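Local atomic coordinates of peptide-43 (Lutzomyia longipalpis, PDB entry 7JQD), a protein that probably binds and antagonises the PAC1 receptor, as an engineered relative of the sand-fly vasodilator maxadilan. Residues R16-Y19 and V23-A26. Numbering follows the deposited sequence.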
ATOM      1  N   ARG B  16       4.258 -13.600  -7.275  1.00 44.43           N
ATOM      2  CA  ARG B  16       4.696 -14.986  -7.266  1.00 49.50           C
ATOM      3  C   ARG B  16       4.446 -15.673  -8.609  1.00 49.06           C
ATOM      4  O   ARG B  16       5.252 -16.499  -9.044  1.00 55.79           O
ATOM      5  CB  ARG B  16       3.996 -15.740  -6.142  1.00 53.02           C
ATOM      6  CG  ARG B  16       3.914 -17.218  -6.397  1.00 52.88           C
ATOM      7  CD  ARG B  16       2.997 -17.885  -5.403  1.00 57.09           C
ATOM      8  NE  ARG B  16       1.622 -17.523  -5.676  1.00 58.06           N
ATOM      9  CZ  ARG B  16       0.937 -17.951  -6.736  1.00 57.16           C
ATOM     10  NH1 ARG B  16       1.497 -18.757  -7.637  1.00 64.14           N
ATOM     11  NH2 ARG B  16      -0.319 -17.567  -6.916  1.00 50.99           N
ATOM     12  N   GLN B  17       3.333 -15.367  -9.274  1.00 49.75           N
ATOM     13  CA  GLN B  17       3.114 -15.883 -10.621  1.00 45.68           C
ATOM     14  C   GLN B  17       4.102 -15.277 -11.605  1.00 53.33           C
ATOM     15  O   GLN B  17       4.769 -16.001 -12.355  1.00 57.43           O
ATOM     16  CB  GLN B  17       1.695 -15.588 -11.082  1.00 38.45           C
ATOM     17  CG  GLN B  17       0.642 -16.059 -10.146  1.00 47.21           C
ATOM     18  CD  GLN B  17      -0.706 -15.940 -10.783  1.00 55.15           C
ATOM     19  OE1 GLN B  17      -0.812 -15.896 -12.014  1.00 54.86           O
ATOM     20  NE2 GLN B  17      -1.748 -15.837  -9.965  1.00 51.74           N
ATOM     21  N   ALA B  18       4.196 -13.953 -11.632  1.00 50.77           N
ATOM     22  CA  ALA B  18       4.899 -13.269 -12.705  1.00 50.30           C
ATOM     23  C   ALA B  18       6.405 -13.349 -12.493  1.00 53.92           C
ATOM     24  O   ALA B  18       6.892 -13.143 -11.371  1.00 54.94           O
ATOM     25  CB  ALA B  18       4.454 -11.812 -12.771  1.00 51.81           C
ATOM     26  N   TYR B  19       7.140 -13.675 -13.565  1.00 49.21           N
ATOM     27  CA  TYR B  19       8.587 -13.524 -13.568  1.00 47.47           C
ATOM     28  C   TYR B  19       9.034 -12.418 -14.508  1.00 46.69           C
ATOM     29  O   TYR B  19      10.198 -12.010 -14.458  1.00 43.33           O
ATOM     30  CB  TYR B  19       9.285 -14.854 -13.907  1.00 52.43           C
ATOM     31  CG  TYR B  19       9.123 -15.945 -12.827  1.00 60.45           C
ATOM     32  CD1 TYR B  19       8.386 -15.707 -11.657  1.00 65.60           C
ATOM     33  CD2 TYR B  19       9.713 -17.197 -12.969  1.00 59.34           C
ATOM     34  CE1 TYR B  19       8.230 -16.674 -10.681  1.00 63.22           C
ATOM     35  CE2 TYR B  19       9.566 -18.180 -11.991  1.00 59.29           C
ATOM     36  CZ  TYR B  19       8.822 -17.906 -10.853  1.00 68.42           C
ATOM     37  OH  TYR B  19       8.662 -18.858  -9.876  1.00 77.86           O
ATOM     38  N   VAL B  23       3.839  -9.410 -17.177  1.00 41.87           N
ATOM     39  CA  VAL B  23       2.936 -10.406 -16.606  1.00 43.51           C
ATOM     40  C   VAL B  23       2.366  -9.900 -15.287  1.00 47.18           C
ATOM     41  O   VAL B  23       1.166 -10.044 -15.010  1.00 46.52           O
ATOM     42  CB  VAL B  23       3.668 -11.750 -16.420  1.00 45.45           C
ATOM     43  CG1 VAL B  23       2.704 -12.836 -15.954  1.00 38.62           C
ATOM     44  CG2 VAL B  23       4.384 -12.153 -17.710  1.00 43.66           C
ATOM     45  N   PHE B  24       3.218  -9.288 -14.456  1.00 49.54           N
ATOM     46  CA  PHE B  24       2.780  -8.786 -13.158  1.00 47.75           C
ATOM     47  C   PHE B  24       1.619  -7.813 -13.308  1.00 48.59           C
ATOM     48  O   PHE B  24       0.580  -7.955 -12.643  1.00 43.31           O
ATOM     49  CB  PHE B  24       3.944  -8.114 -12.426  1.00 42.48           C
ATOM     50  CG  PHE B  24       3.582  -7.637 -11.054  1.00 43.48           C
ATOM     51  CD1 PHE B  24       3.487  -8.537 -10.005  1.00 41.28           C
ATOM     52  CD2 PHE B  24       3.287  -6.301 -10.817  1.00 47.13           C
ATOM     53  CE1 PHE B  24       3.137  -8.117  -8.758  1.00 39.68           C
ATOM     54  CE2 PHE B  24       2.930  -5.866  -9.553  1.00 40.40           C
ATOM     55  CZ  PHE B  24       2.861  -6.773  -8.529  1.00 42.93           C
ATOM     56  N   LYS B  25       1.782  -6.812 -14.183  1.00 46.86           N
ATOM     57  CA  LYS B  25       0.731  -5.818 -14.365  1.00 51.17           C
ATOM     58  C   LYS B  25      -0.570  -6.485 -14.788  1.00 47.97           C
ATOM     59  O   LYS B  25      -1.654  -6.091 -14.335  1.00 42.97           O
ATOM     60  CB  LYS B  25       1.164  -4.767 -15.391  1.00 50.34           C
ATOM     61  CG  LYS B  25       2.355  -3.922 -14.953  1.00 57.37           C
ATOM     62  CD  LYS B  25       2.794  -2.950 -16.050  1.00 66.07           C
ATOM     63  CE  LYS B  25       4.263  -2.563 -15.915  1.00 63.51           C
ATOM     64  NZ  LYS B  25       5.037  -2.874 -17.162  1.00 59.74           N
ATOM     65  N   ALA B  26      -0.470  -7.523 -15.625  1.00 42.96           N
ATOM     66  CA  ALA B  26      -1.662  -8.168 -16.155  1.00 41.89           C
ATOM     67  C   ALA B  26      -2.417  -8.883 -15.053  1.00 43.36           C
ATOM     68  O   ALA B  26      -3.619  -8.661 -14.867  1.00 46.03           O
ATOM     69  CB  ALA B  26      -1.289  -9.138 -17.273  1.00 40.64           C
TER
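Val23 holds CG1 anti to its backbone N (chi1 -174°), and this branch flanks Ala18. Phe24 likewise has CG anti to the backbone N (chi1 -177°), which carries its ring toward helix 3-17. The first helix ends just before Ala18, the first residue whose backbone leaves helical geometry. The bond from CA to CB of Ala18 points at the second helix, and the methyl makes most of the contact from this side. It sits over the backbone between Val23 and Phe24, with CB 3.3 Å from the N of Phe24 and the CA of Phe24 close behind. Ala18 CB touches Val23 CB and Phe24 CB, both at 3.7 Å. Val23 CG1 comes almost as near to the same methyl and also approaches the CA of Ala18. The methyl lies beside the edge of the Phe24 ring, near its plane, while its close contacts are to N, CA and CB of Phe24. No hydrogen bond joins the two segments, and the contact is apolar. The CA atoms of Ala18 and Phe24 are 5.0 Å apart, the nearest CA pair across the two segments. Ala18 and Phe24 are buried, whereas Val23 is exposed. The Phe24 side chain also rests on Cys14 and Ala15 of helix 3-17. Its ring meets an aromatic side chain of the other protein chain in the assembly, the planes inclined at about 55°. Farther along, the disulfide Cys14-Cys27 ties the same two helices covalently. Ala18 thus packs the turn end of a disulfide-linked helical hairpin, formed by helix 3-17, a short connection and helix 21-37.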